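Local atomic coordinates of Asp/Glu-specific dipeptidyl-peptidase (Flavobacterium psychrophilum, PDB entry 5JXF), a protein that removes dipeptides from the N-terminus of oligopeptides as a serine peptidase of family S46, with strict specificity for aspartate or glutamate at P1. Residues 38-43 with 284-289; 296-301 with 687-692; 300-305 with 353-358; 309-314 with 471-476; 405-410 with 477-482. All blocks are in the same frame, centred on the assembly; numbering follows the deposited sequence.

Interaction 1. Residues 38-43 with 284-289; sequences GGMWIP and GYPGKT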
# COMPACT_ATOMS: atom_id res chain seq x y z
N GLY A 38 12.49 -1.80 24.63
CA GLY A 38 11.61 -2.96 24.61
C GLY A 38 11.79 -3.87 25.82
O GLY A 38 11.97 -3.40 26.94
N GLY A 39 11.75 -5.19 25.60
CA GLY A 39 12.11 -6.12 26.65
C GLY A 39 11.15 -7.27 26.90
O GLY A 39 9.94 -7.12 26.73
N MET A 40 11.69 -8.43 27.30
CA MET A 40 10.89 -9.60 27.62
C MET A 40 11.39 -10.18 28.94
O MET A 40 12.44 -10.82 28.99
CB MET A 40 10.98 -10.65 26.50
CG MET A 40 10.74 -10.12 25.09
SD MET A 40 11.22 -11.26 23.76
CE MET A 40 10.37 -10.51 22.35
N TRP A 41 10.61 -9.98 30.00
CA TRP A 41 11.10 -10.16 31.36
C TRP A 41 10.66 -11.46 32.01
O TRP A 41 9.54 -11.92 31.83
CB TRP A 41 10.65 -8.96 32.22
CG TRP A 41 11.01 -7.67 31.54
CD1 TRP A 41 10.18 -6.89 30.78
CD2 TRP A 41 12.29 -7.04 31.53
NE1 TRP A 41 10.87 -5.80 30.30
CE2 TRP A 41 12.17 -5.87 30.75
CE3 TRP A 41 13.53 -7.34 32.11
CZ2 TRP A 41 13.24 -5.00 30.54
CZ3 TRP A 41 14.58 -6.48 31.90
CH2 TRP A 41 14.44 -5.32 31.12
N ILE A 42 11.57 -12.06 32.77
CA ILE A 42 11.26 -13.24 33.56
C ILE A 42 10.30 -12.84 34.65
O ILE A 42 10.60 -11.96 35.45
CB ILE A 42 12.54 -13.85 34.16
CG1 ILE A 42 13.52 -14.15 33.04
CG2 ILE A 42 12.20 -15.10 34.94
CD1 ILE A 42 14.86 -14.63 33.51
N PRO A 43 9.12 -13.47 34.68
CA PRO A 43 8.00 -12.96 35.46
C PRO A 43 8.24 -12.97 36.97
O PRO A 43 7.55 -12.27 37.70
CB PRO A 43 6.85 -13.90 35.09
CG PRO A 43 7.28 -14.57 33.84
CD PRO A 43 8.76 -14.69 33.95
N GLY A 284 3.77 -14.45 27.62
CA GLY A 284 3.78 -15.55 26.68
C GLY A 284 5.10 -16.27 26.61
O GLY A 284 5.96 -16.12 27.49
N TYR A 285 5.26 -17.07 25.56
CA TYR A 285 6.45 -17.88 25.40
C TYR A 285 7.22 -17.56 24.10
O TYR A 285 7.30 -18.40 23.19
CB TYR A 285 6.08 -19.36 25.47
CG TYR A 285 5.37 -19.75 26.76
CD1 TYR A 285 4.01 -19.49 26.92
CD2 TYR A 285 6.06 -20.39 27.79
CE1 TYR A 285 3.36 -19.81 28.10
CE2 TYR A 285 5.39 -20.73 28.99
CZ TYR A 285 4.06 -20.44 29.12
OH TYR A 285 3.38 -20.76 30.25
N PRO A 286 7.81 -16.36 24.03
CA PRO A 286 8.59 -15.97 22.85
C PRO A 286 9.73 -16.96 22.61
O PRO A 286 10.49 -17.30 23.53
CB PRO A 286 9.13 -14.59 23.23
CG PRO A 286 9.16 -14.58 24.72
CD PRO A 286 7.94 -15.39 25.13
N GLY A 287 9.81 -17.43 21.37
CA GLY A 287 10.75 -18.46 20.98
C GLY A 287 12.20 -18.03 20.98
O GLY A 287 13.03 -18.57 21.72
N LYS A 288 12.54 -17.05 20.14
CA LYS A 288 13.93 -16.68 19.99
C LYS A 288 14.13 -15.19 19.73
O LYS A 288 13.33 -14.55 19.06
CB LYS A 288 14.57 -17.51 18.86
CG LYS A 288 16.10 -17.39 18.83
CD LYS A 288 16.75 -18.39 17.88
CE LYS A 288 16.28 -18.18 16.45
NZ LYS A 288 16.97 -19.11 15.50
N THR A 289 15.20 -14.65 20.29
CA THR A 289 15.58 -13.26 20.11
C THR A 289 17.10 -13.15 20.18
O THR A 289 17.74 -13.98 20.83
CB THR A 289 14.85 -12.38 21.15
OG1 THR A 289 13.75 -11.70 20.51
CG2 THR A 289 15.75 -11.41 21.83
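Met40 reaches from the N-terminal loop into the notch between Pro286 and Thr289. Its side chain points at the 284-289 loop. CG stands anti to the carbonyl carbon (chi1 -49°), and the chain is extended from there on. This straight shape carries the thioether to its two partners. Met40 SD lies 4.0 Å from Pro286 CB and equally far from Pro286 CG, so the sulfur sits against the CB-CG bond of the ring. Beyond the sulfur, Met40 CE packs against Thr289 OG1 at 4.0 Å, a van der Waals contact. Thr289 OG1 also makes a weak bond back to Lys288 O at 3.2 Å. All three residues are buried. Segment 284-289 is the loop that leaves strand 279-284 of the eight-stranded antiparallel sheet and leads to helix 295-325. The backbone of Trp41 is hydrogen-bonded to Val587 of the edge strand 586-591, and that of Gly284 to Arg586 of the same strand. Both loops are thus bonded to one strand, and Met40 bridges them. Pro286 also touches Thr658, which lines the pocket of the bound aspartic acid. The Pro286 side chain is about 8 Å from that ligand, and the Thr289 side chain about 7 Å from that of Arg680, the residue that by similarity recognises the acidic P1 side chain.

Interaction 2. Residues 296-301 with 687-692; sequences FAVAQI and SDIHYD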
# COMPACT_ATOMS: atom_id res chain seq x y z
N PHE A 296 28.87 -8.10 12.72
CA PHE A 296 29.16 -9.05 11.66
C PHE A 296 28.06 -10.09 11.53
O PHE A 296 27.89 -10.69 10.46
CB PHE A 296 30.52 -9.70 11.93
CG PHE A 296 31.56 -8.72 12.40
CD1 PHE A 296 32.17 -7.85 11.49
CD2 PHE A 296 31.93 -8.65 13.73
CE1 PHE A 296 33.13 -6.95 11.91
CE2 PHE A 296 32.88 -7.75 14.16
CZ PHE A 296 33.49 -6.89 13.25
N ALA A 297 27.30 -10.28 12.60
CA ALA A 297 26.18 -11.21 12.59
C ALA A 297 25.04 -10.63 11.79
O ALA A 297 24.42 -11.31 10.97
CB ALA A 297 25.73 -11.54 14.01
N VAL A 298 24.75 -9.36 12.04
CA VAL A 298 23.71 -8.64 11.33
C VAL A 298 24.02 -8.61 9.83
O VAL A 298 23.14 -8.85 9.00
CB VAL A 298 23.55 -7.21 11.88
CG1 VAL A 298 22.33 -6.52 11.28
CG2 VAL A 298 23.44 -7.24 13.40
N ALA A 299 25.28 -8.35 9.48
CA ALA A 299 25.68 -8.27 8.08
C ALA A 299 25.48 -9.61 7.37
O ALA A 299 25.06 -9.64 6.22
CB ALA A 299 27.13 -7.81 7.94
N GLN A 300 25.76 -10.71 8.06
CA GLN A 300 25.57 -12.03 7.47
C GLN A 300 24.09 -12.32 7.23
O GLN A 300 23.72 -12.95 6.24
CB GLN A 300 26.18 -13.11 8.37
CG GLN A 300 26.10 -14.51 7.77
CD GLN A 300 26.47 -15.60 8.76
OE1 GLN A 300 26.35 -15.43 9.97
NE2 GLN A 300 26.96 -16.72 8.25
N ILE A 301 23.26 -11.86 8.15
CA ILE A 301 21.83 -12.05 8.02
C ILE A 301 21.35 -11.30 6.79
O ILE A 301 20.75 -11.87 5.87
CB ILE A 301 21.06 -11.54 9.26
CG1 ILE A 301 21.43 -12.35 10.50
CG2 ILE A 301 19.56 -11.55 9.00
CD1 ILE A 301 20.99 -11.69 11.81
N SER A 687 12.48 -6.80 14.81
CA SER A 687 12.64 -6.57 16.25
C SER A 687 13.36 -7.66 17.05
O SER A 687 13.68 -7.42 18.20
CB SER A 687 11.29 -6.30 16.88
OG SER A 687 10.37 -7.33 16.59
N ASP A 688 13.62 -8.82 16.46
CA ASP A 688 14.43 -9.87 17.11
C ASP A 688 15.91 -9.51 17.13
O ASP A 688 16.70 -10.10 17.88
CB ASP A 688 14.30 -11.21 16.40
CG ASP A 688 12.92 -11.81 16.51
OD1 ASP A 688 12.02 -11.20 17.12
OD2 ASP A 688 12.75 -12.91 15.94
N ILE A 689 16.29 -8.59 16.25
CA ILE A 689 17.69 -8.23 16.03
C ILE A 689 17.94 -6.79 16.47
O ILE A 689 18.98 -6.47 17.04
CB ILE A 689 18.06 -8.40 14.53
CG1 ILE A 689 17.81 -9.84 14.08
CG2 ILE A 689 19.50 -7.95 14.25
CD1 ILE A 689 18.61 -10.87 14.85
N HIS A 690 16.95 -5.93 16.23
CA HIS A 690 17.02 -4.53 16.63
C HIS A 690 15.62 -4.02 16.95
O HIS A 690 14.73 -4.06 16.10
CB HIS A 690 17.65 -3.68 15.52
CG HIS A 690 17.69 -2.21 15.84
ND1 HIS A 690 17.15 -1.26 15.00
CD2 HIS A 690 18.23 -1.53 16.88
CE1 HIS A 690 17.35 -0.06 15.52
NE2 HIS A 690 18.00 -0.20 16.66
N TYR A 691 15.43 -3.56 18.18
CA TYR A 691 14.14 -3.01 18.60
C TYR A 691 14.15 -1.48 18.51
O TYR A 691 15.00 -0.83 19.10
CB TYR A 691 13.80 -3.47 20.03
CG TYR A 691 12.44 -3.02 20.53
CD1 TYR A 691 11.31 -3.80 20.33
CD2 TYR A 691 12.28 -1.81 21.19
CE1 TYR A 691 10.07 -3.39 20.77
CE2 TYR A 691 11.04 -1.39 21.63
CZ TYR A 691 9.95 -2.18 21.43
OH TYR A 691 8.72 -1.76 21.87
N ASP A 692 13.22 -0.92 17.74
CA ASP A 692 13.06 0.54 17.65
C ASP A 692 11.65 0.85 18.13
O ASP A 692 10.67 0.42 17.52
CB ASP A 692 13.29 1.03 16.21
CG ASP A 692 13.09 2.56 16.03
OD1 ASP A 692 12.40 3.23 16.83
OD2 ASP A 692 13.62 3.09 15.04
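This is a small apolar contact between helix 295-325 and the loop that joins strands 673-680 and 698-702 of the eight-stranded antiparallel sheet. It ties the helical part of the enzyme to the sheet that carries Arg680, which by similarity recognises the acidic P1 residue. Ile689 carries the loop side of the contact. It points at the helix and divides its two branches between residues one turn apart. Its CG2 meets Val298 CG2 at 4.1 Å, the two side chains lying alongside and pointing contrary ways. Its longer branch goes to the other residue: Ile689 CD1 touches Ile301 CD1 at 3.9 Å, and these two side chains reach toward each other tip to tip. In Ile689, chi1 of -58° places CG2 on the Val298 side, and chi2 of -60° bends CD1 toward Ile301. Ile301 has its CG1 branch extended (chi2 165°), which brings CD1 forward to the loop. The contact is methyl against methyl, with purely van der Waals attraction. Ile689 is about 8 Å from Arg680, measured between side chains. The adjoining Asp688 forms a salt bridge with Lys347 of helix 328-357. That helix also covers Ile689 through Glu351 and Leu355, while helix 360-375 packs on Val298 through Ile361 and Lys364 and helix 386-415 lies against Ala297 and Gln300.

Interaction 3. Residues 300-305 with 353-358; sequences QIVNET and QGLKKS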
# COMPACT_ATOMS: atom_id res chain seq x y z
N GLN A 300 25.76 -10.71 8.06
CA GLN A 300 25.57 -12.03 7.47
C GLN A 300 24.09 -12.32 7.23
O GLN A 300 23.72 -12.95 6.24
CB GLN A 300 26.18 -13.11 8.37
CG GLN A 300 26.10 -14.51 7.77
CD GLN A 300 26.47 -15.60 8.76
OE1 GLN A 300 26.35 -15.43 9.97
NE2 GLN A 300 26.96 -16.72 8.25
N ILE A 301 23.26 -11.86 8.15
CA ILE A 301 21.83 -12.05 8.02
C ILE A 301 21.35 -11.30 6.79
O ILE A 301 20.75 -11.87 5.87
CB ILE A 301 21.06 -11.54 9.26
CG1 ILE A 301 21.43 -12.35 10.50
CG2 ILE A 301 19.56 -11.55 9.00
CD1 ILE A 301 20.99 -11.69 11.81
N VAL A 302 21.64 -10.02 6.79
CA VAL A 302 21.16 -9.13 5.75
C VAL A 302 21.75 -9.48 4.38
O VAL A 302 21.03 -9.59 3.39
CB VAL A 302 21.47 -7.68 6.11
CG1 VAL A 302 21.30 -6.79 4.91
CG2 VAL A 302 20.59 -7.23 7.26
N ASN A 303 23.07 -9.68 4.34
CA ASN A 303 23.77 -9.84 3.08
C ASN A 303 23.71 -11.24 2.46
O ASN A 303 23.77 -11.36 1.24
CB ASN A 303 25.24 -9.44 3.23
CG ASN A 303 25.42 -7.95 3.52
OD1 ASN A 303 24.68 -7.11 3.01
ND2 ASN A 303 26.43 -7.63 4.32
N GLU A 304 23.60 -12.30 3.25
CA GLU A 304 23.69 -13.61 2.60
C GLU A 304 22.76 -14.72 3.08
O GLU A 304 22.25 -15.46 2.24
CB GLU A 304 25.13 -14.10 2.67
CG GLU A 304 25.90 -13.63 3.88
CD GLU A 304 27.36 -13.38 3.56
OE1 GLU A 304 27.71 -13.37 2.36
OE2 GLU A 304 28.16 -13.20 4.52
N THR A 305 22.50 -14.85 4.38
CA THR A 305 21.60 -15.92 4.80
C THR A 305 20.14 -15.63 4.39
O THR A 305 19.50 -16.47 3.75
CB THR A 305 21.66 -16.17 6.33
OG1 THR A 305 21.36 -14.95 7.03
CG2 THR A 305 23.04 -16.66 6.74
N GLN A 353 14.62 -5.74 5.28
CA GLN A 353 14.20 -4.39 4.91
C GLN A 353 14.43 -3.40 6.06
O GLN A 353 15.08 -2.37 5.87
CB GLN A 353 12.72 -4.37 4.49
CG GLN A 353 12.25 -3.05 3.90
CD GLN A 353 10.86 -3.14 3.26
OE1 GLN A 353 10.52 -4.14 2.63
NE2 GLN A 353 10.06 -2.08 3.42
N GLY A 354 13.92 -3.72 7.25
CA GLY A 354 14.05 -2.86 8.41
C GLY A 354 15.46 -2.69 8.94
O GLY A 354 15.81 -1.64 9.48
N LEU A 355 16.28 -3.74 8.83
CA LEU A 355 17.67 -3.68 9.28
C LEU A 355 18.50 -2.75 8.39
O LEU A 355 19.36 -2.01 8.88
CB LEU A 355 18.30 -5.08 9.30
CG LEU A 355 17.75 -6.04 10.36
CD1 LEU A 355 18.26 -7.45 10.13
CD2 LEU A 355 18.12 -5.56 11.74
N LYS A 356 18.26 -2.81 7.09
CA LYS A 356 18.94 -1.92 6.17
C LYS A 356 18.47 -0.49 6.40
O LYS A 356 19.27 0.39 6.71
CB LYS A 356 18.68 -2.34 4.72
CG LYS A 356 19.39 -3.61 4.29
CD LYS A 356 18.70 -4.16 3.06
CE LYS A 356 19.43 -5.34 2.47
NZ LYS A 356 18.79 -5.77 1.19
N LYS A 357 17.17 -0.29 6.27
CA LYS A 357 16.54 1.02 6.40
C LYS A 357 16.96 1.77 7.66
O LYS A 357 17.15 2.99 7.63
CB LYS A 357 15.01 0.88 6.37
CG LYS A 357 14.25 2.18 6.54
CD LYS A 357 12.76 2.00 6.31
CE LYS A 357 12.06 3.35 6.24
NZ LYS A 357 12.38 4.21 7.42
N SER A 358 17.14 1.04 8.75
CA SER A 358 17.46 1.64 10.05
C SER A 358 18.97 1.66 10.28
O SER A 358 19.43 2.20 11.29
CB SER A 358 16.78 0.88 11.18
OG SER A 358 17.19 -0.48 11.20
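Ile301 opens the contact with a light touch: its CG2 lies 4.4 Å from Leu355 CD1. Val302 is the centre of the contact. It points at the other helix, and its two methyls take different partners. Val302 CG2 sits against Leu355, 3.7 Å from its CD1 and also close to its CB. Val302 CG1, set anti to the backbone N (chi1 166°), lies against the aliphatic chain of Lys356. That chain is extended and runs across the valine, with Lys356 CE 3.4 Å from Val302 CG1, tighter than usual for two carbons. An alanine at Val302 would take away both methyls and would probably leave Leu355 CD1 less well packed and the Lys356 chain freer to move. Leu355 is buried, whereas Lys356 is exposed and covers the contact from the solvent side. Further along, Glu304 N, Thr305 N and Thr305 OG1 all bond to Gln300 O, the hydroxyl at 3.2 Å and from above the carbonyl plane. The bond from Thr305 N belongs to a wider pi-type turn at 301-305. The axes of segments 300-305 and 353-357 approach to 10.1 Å and cross at -121°, a steep crossing. Leu355 also packs on Met686 of the loop before strand 698-702, and helix 386-415 backs the first segment at Gln300, Glu304 and Thr305.

Interaction 4. Residues 309-314 with 471-476; sequences KIEIRE and VALYAT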
# COMPACT_ATOMS: atom_id res chain seq x y z
N LYS A 309 17.62 -17.87 1.62
CA LYS A 309 16.40 -18.51 2.11
C LYS A 309 15.12 -17.88 1.54
O LYS A 309 14.14 -18.57 1.28
CB LYS A 309 16.36 -18.47 3.64
CG LYS A 309 17.41 -19.36 4.30
CD LYS A 309 17.13 -19.52 5.78
CE LYS A 309 17.34 -18.21 6.52
NZ LYS A 309 17.19 -18.39 8.00
N ILE A 310 15.14 -16.56 1.37
CA ILE A 310 14.03 -15.87 0.74
C ILE A 310 13.79 -16.37 -0.70
O ILE A 310 12.67 -16.77 -1.05
CB ILE A 310 14.27 -14.35 0.73
CG1 ILE A 310 14.07 -13.80 2.15
CG2 ILE A 310 13.33 -13.66 -0.25
CD1 ILE A 310 14.65 -12.42 2.37
N GLU A 311 14.84 -16.37 -1.51
CA GLU A 311 14.73 -16.83 -2.89
C GLU A 311 14.26 -18.28 -2.98
O GLU A 311 13.44 -18.62 -3.83
CB GLU A 311 16.08 -16.68 -3.62
CG GLU A 311 16.03 -15.70 -4.78
CD GLU A 311 17.32 -15.71 -5.60
OE1 GLU A 311 17.50 -16.62 -6.43
OE2 GLU A 311 18.15 -14.79 -5.42
N ILE A 312 14.77 -19.12 -2.08
CA ILE A 312 14.38 -20.53 -2.08
C ILE A 312 12.90 -20.71 -1.74
O ILE A 312 12.20 -21.42 -2.45
CB ILE A 312 15.22 -21.36 -1.11
CG1 ILE A 312 16.68 -21.36 -1.54
CG2 ILE A 312 14.71 -22.80 -1.05
CD1 ILE A 312 17.55 -22.14 -0.59
N ARG A 313 12.43 -20.08 -0.67
CA ARG A 313 11.03 -20.23 -0.27
C ARG A 313 10.06 -19.61 -1.29
O ARG A 313 8.96 -20.11 -1.50
CB ARG A 313 10.80 -19.60 1.12
CG ARG A 313 11.42 -20.41 2.26
CD ARG A 313 11.09 -19.88 3.64
NE ARG A 313 11.70 -20.71 4.68
CZ ARG A 313 11.09 -21.09 5.80
NH1 ARG A 313 9.84 -20.69 6.05
NH2 ARG A 313 11.73 -21.85 6.68
N GLU A 314 10.48 -18.52 -1.92
CA GLU A 314 9.62 -17.86 -2.90
C GLU A 314 9.28 -18.79 -4.07
O GLU A 314 8.13 -18.89 -4.49
CB GLU A 314 10.28 -16.58 -3.43
CG GLU A 314 9.38 -15.73 -4.32
CD GLU A 314 9.32 -16.26 -5.74
OE1 GLU A 314 10.32 -16.85 -6.20
OE2 GLU A 314 8.26 -16.10 -6.38
N VAL A 471 15.87 -27.63 -6.91
CA VAL A 471 17.13 -28.25 -7.30
C VAL A 471 17.86 -27.36 -8.31
O VAL A 471 19.09 -27.27 -8.29
CB VAL A 471 16.90 -29.66 -7.87
CG1 VAL A 471 18.18 -30.23 -8.43
CG2 VAL A 471 16.34 -30.57 -6.78
N ALA A 472 17.09 -26.69 -9.17
CA ALA A 472 17.66 -25.70 -10.08
C ALA A 472 18.38 -24.60 -9.31
O ALA A 472 19.49 -24.21 -9.67
CB ALA A 472 16.57 -25.11 -10.96
N LEU A 473 17.77 -24.10 -8.24
CA LEU A 473 18.36 -23.00 -7.48
C LEU A 473 19.65 -23.41 -6.77
O LEU A 473 20.63 -22.65 -6.76
CB LEU A 473 17.35 -22.45 -6.47
CG LEU A 473 16.15 -21.68 -7.03
CD1 LEU A 473 15.07 -21.51 -5.96
CD2 LEU A 473 16.59 -20.33 -7.60
N TYR A 474 19.65 -24.60 -6.18
CA TYR A 474 20.81 -25.12 -5.45
C TYR A 474 22.02 -25.23 -6.37
O TYR A 474 23.13 -24.87 -6.00
CB TYR A 474 20.48 -26.48 -4.82
CG TYR A 474 21.43 -26.94 -3.71
CD1 TYR A 474 22.30 -26.05 -3.10
CD2 TYR A 474 21.40 -28.25 -3.24
CE1 TYR A 474 23.15 -26.46 -2.09
CE2 TYR A 474 22.25 -28.67 -2.22
CZ TYR A 474 23.12 -27.77 -1.64
OH TYR A 474 23.97 -28.18 -0.62
N ALA A 475 21.80 -25.72 -7.58
CA ALA A 475 22.91 -25.85 -8.52
C ALA A 475 23.43 -24.48 -8.97
O ALA A 475 24.64 -24.23 -8.96
CB ALA A 475 22.50 -26.69 -9.73
N THR A 476 22.51 -23.59 -9.34
CA THR A 476 22.90 -22.36 -10.02
C THR A 476 23.33 -21.23 -9.08
O THR A 476 24.21 -20.45 -9.43
CB THR A 476 21.75 -21.85 -10.95
OG1 THR A 476 20.65 -21.38 -10.16
CG2 THR A 476 21.27 -22.98 -11.87
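Two helices of the alpha-helical part of this S46 peptidase meet here, helix 295-325 and helix 460-477, away from the annotated sites. Leu473 carries the contact. It points at helix 295-325, and its forked end straddles the backbone and side chain of Glu311. Leu473 CD1 lies 3.9 Å from the backbone Glu311 O and 4.1 Å from Ile312 CA, so this methyl rests on the main chain of the facing helix. The other branch meets the carboxylate, with Leu473 CD2 4.0 Å from Glu311 OE1. In Leu473, chi1 of -70° with chi2 of 166° points CD1 at the facing backbone. The Glu311 chain is extended beyond CG and crosses the leucine at a slant. On the second helix Thr476 OG1 bonds back to Ala472 O at 3.1 Å, and Thr476 N reaches that oxygen from the opposite face of its plane. Beside the contact, Ile312 packs on Glu410 of helix 386-415. The contact thus sets an apolar fork against a helix backbone and a carboxylate oxygen. Its attraction is van der Waals, and the Glu311 charge finds a distant, weak partner in Lys477.

Interaction 5. Residues 405-410 with 477-482; sequences RDYFNE and KAPKEF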
# COMPACT_ATOMS: atom_id res chain seq x y z
N ARG A 405 24.92 -24.39 3.80
CA ARG A 405 24.08 -25.07 4.76
C ARG A 405 22.62 -24.66 4.59
O ARG A 405 21.72 -25.51 4.58
CB ARG A 405 24.55 -24.76 6.18
CG ARG A 405 23.87 -25.57 7.23
CD ARG A 405 24.40 -25.19 8.59
NE ARG A 405 23.59 -25.76 9.67
CZ ARG A 405 22.55 -25.16 10.23
NH1 ARG A 405 22.17 -23.95 9.81
NH2 ARG A 405 21.90 -25.76 11.21
N ASP A 406 22.38 -23.36 4.45
CA ASP A 406 21.03 -22.85 4.29
C ASP A 406 20.36 -23.46 3.07
O ASP A 406 19.20 -23.87 3.13
CB ASP A 406 21.03 -21.33 4.16
CG ASP A 406 21.20 -20.64 5.50
OD1 ASP A 406 20.93 -21.27 6.54
OD2 ASP A 406 21.59 -19.45 5.50
N TYR A 407 21.11 -23.54 1.98
CA TYR A 407 20.62 -24.17 0.77
C TYR A 407 20.31 -25.64 1.01
O TYR A 407 19.33 -26.16 0.48
CB TYR A 407 21.63 -24.00 -0.38
CG TYR A 407 21.55 -22.66 -1.09
CD1 TYR A 407 20.55 -22.42 -2.04
CD2 TYR A 407 22.46 -21.65 -0.83
CE1 TYR A 407 20.45 -21.21 -2.68
CE2 TYR A 407 22.37 -20.42 -1.49
CZ TYR A 407 21.36 -20.21 -2.41
OH TYR A 407 21.25 -19.01 -3.06
N PHE A 408 21.11 -26.33 1.82
CA PHE A 408 20.83 -27.74 2.08
C PHE A 408 19.59 -27.95 2.96
O PHE A 408 18.69 -28.71 2.60
CB PHE A 408 22.03 -28.44 2.73
CG PHE A 408 21.78 -29.88 3.05
CD1 PHE A 408 21.92 -30.85 2.07
CD2 PHE A 408 21.38 -30.27 4.32
CE1 PHE A 408 21.68 -32.18 2.36
CE2 PHE A 408 21.13 -31.60 4.61
CZ PHE A 408 21.28 -32.56 3.63
N ASN A 409 19.54 -27.29 4.11
CA ASN A 409 18.34 -27.34 4.96
C ASN A 409 17.05 -26.93 4.23
O ASN A 409 16.00 -27.55 4.42
CB ASN A 409 18.49 -26.44 6.18
CG ASN A 409 19.63 -26.84 7.07
OD1 ASN A 409 19.98 -28.02 7.16
ND2 ASN A 409 20.20 -25.87 7.77
N GLU A 410 17.12 -25.87 3.42
CA GLU A 410 15.89 -25.33 2.83
C GLU A 410 15.41 -26.22 1.70
O GLU A 410 14.21 -26.39 1.50
CB GLU A 410 16.10 -23.90 2.32
CG GLU A 410 16.07 -22.84 3.43
CD GLU A 410 14.68 -22.60 4.02
OE1 GLU A 410 13.68 -22.61 3.26
OE2 GLU A 410 14.57 -22.39 5.25
N LYS A 477 22.74 -21.15 -7.89
CA LYS A 477 23.01 -20.00 -7.01
C LYS A 477 23.76 -20.30 -5.71
O LYS A 477 24.22 -19.38 -5.03
CB LYS A 477 21.71 -19.27 -6.68
CG LYS A 477 20.85 -18.96 -7.89
CD LYS A 477 20.15 -17.60 -7.77
CE LYS A 477 20.70 -16.60 -8.79
NZ LYS A 477 20.37 -15.18 -8.49
N ALA A 478 23.90 -21.58 -5.37
CA ALA A 478 24.70 -21.95 -4.20
C ALA A 478 26.20 -21.79 -4.50
O ALA A 478 26.61 -21.84 -5.66
CB ALA A 478 24.40 -23.37 -3.79
N PRO A 479 27.02 -21.60 -3.44
CA PRO A 479 28.48 -21.51 -3.60
C PRO A 479 29.05 -22.76 -4.27
O PRO A 479 28.88 -23.88 -3.76
CB PRO A 479 28.99 -21.37 -2.17
CG PRO A 479 27.89 -21.92 -1.32
CD PRO A 479 26.64 -21.52 -2.03
N LYS A 480 29.72 -22.57 -5.40
CA LYS A 480 30.08 -23.68 -6.27
C LYS A 480 31.17 -24.59 -5.69
O LYS A 480 31.26 -25.76 -6.05
CB LYS A 480 30.51 -23.13 -7.64
CG LYS A 480 30.04 -23.97 -8.82
N GLU A 481 31.98 -24.07 -4.77
CA GLU A 481 33.11 -24.84 -4.24
C GLU A 481 32.70 -25.96 -3.26
O GLU A 481 33.55 -26.72 -2.79
CB GLU A 481 34.13 -23.92 -3.55
CG GLU A 481 33.56 -23.07 -2.41
CD GLU A 481 32.87 -21.80 -2.89
OE1 GLU A 481 32.63 -21.66 -4.12
OE2 GLU A 481 32.56 -20.94 -2.04
N PHE A 482 31.41 -26.06 -2.96
CA PHE A 482 30.91 -27.14 -2.10
C PHE A 482 29.72 -27.88 -2.74
O PHE A 482 29.07 -28.70 -2.08
CB PHE A 482 30.49 -26.61 -0.72
CG PHE A 482 31.54 -25.79 -0.02
CD1 PHE A 482 32.70 -26.37 0.47
CD2 PHE A 482 31.35 -24.42 0.17
CE1 PHE A 482 33.65 -25.60 1.13
CE2 PHE A 482 32.29 -23.65 0.82
CZ PHE A 482 33.45 -24.24 1.30
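The backbones come nearest at Tyr407 and Ala478, whose CA atoms are 6.8 Å apart, where the chain leaves helix 460-477 beside helix 386-415. Tyr407 points at this exit and turns one ring face to Ala478. Its CG is anti to the carbonyl carbon (chi1 -82°), which swings the ring out to the Ala478 backbone. Ala478 CB sits over that face, 4.1 Å from the ring centroid and 17° off the normal, a CH-pi contact. Ala478 CA lies over the same ring, 3.9 Å from Tyr407 CE2. The phenol end goes further: Tyr407 OH packs 3.6 Å from Lys477 O and 3.7 Å from Lys477 CB. Pro479 CD adds a looser touch at 4.4 Å from Tyr407 CD2. A serine in place of Tyr407 would remove the ring and is likely to leave the Ala478 methyl without its aromatic floor and a gap beside Lys477. Tyr407 also touches Ala308, Ile312 and Tyr474. An aromatic side chain thus joins three helices, 295-325, 386-415 and 460-477, inside the helical part of this S46 peptidase.

How the interactions relate
Helix 295-325 gives one segment each to interactions 2, 3 and 4, in that order along the chain. Interaction 1 ends just before this helix starts. It touches interaction 2, where Lys288 and Thr289 pack on Asp688; their centres are about 17 Å apart. Interactions 2 and 3 share Gln300 and Ile301, with centres about 7 Å apart. Interaction 5 uses helix 386-415 instead. Its centre is about 9 Å from that of interaction 4, and the Arg313-Glu410 salt bridge links the two. Both fall between the two segments of interaction 2 along the chain. Interactions 1 and 5 have centres about 32 Å apart. The set thus leads from loops beside the substrate pocket to the helical part away from the annotated sites.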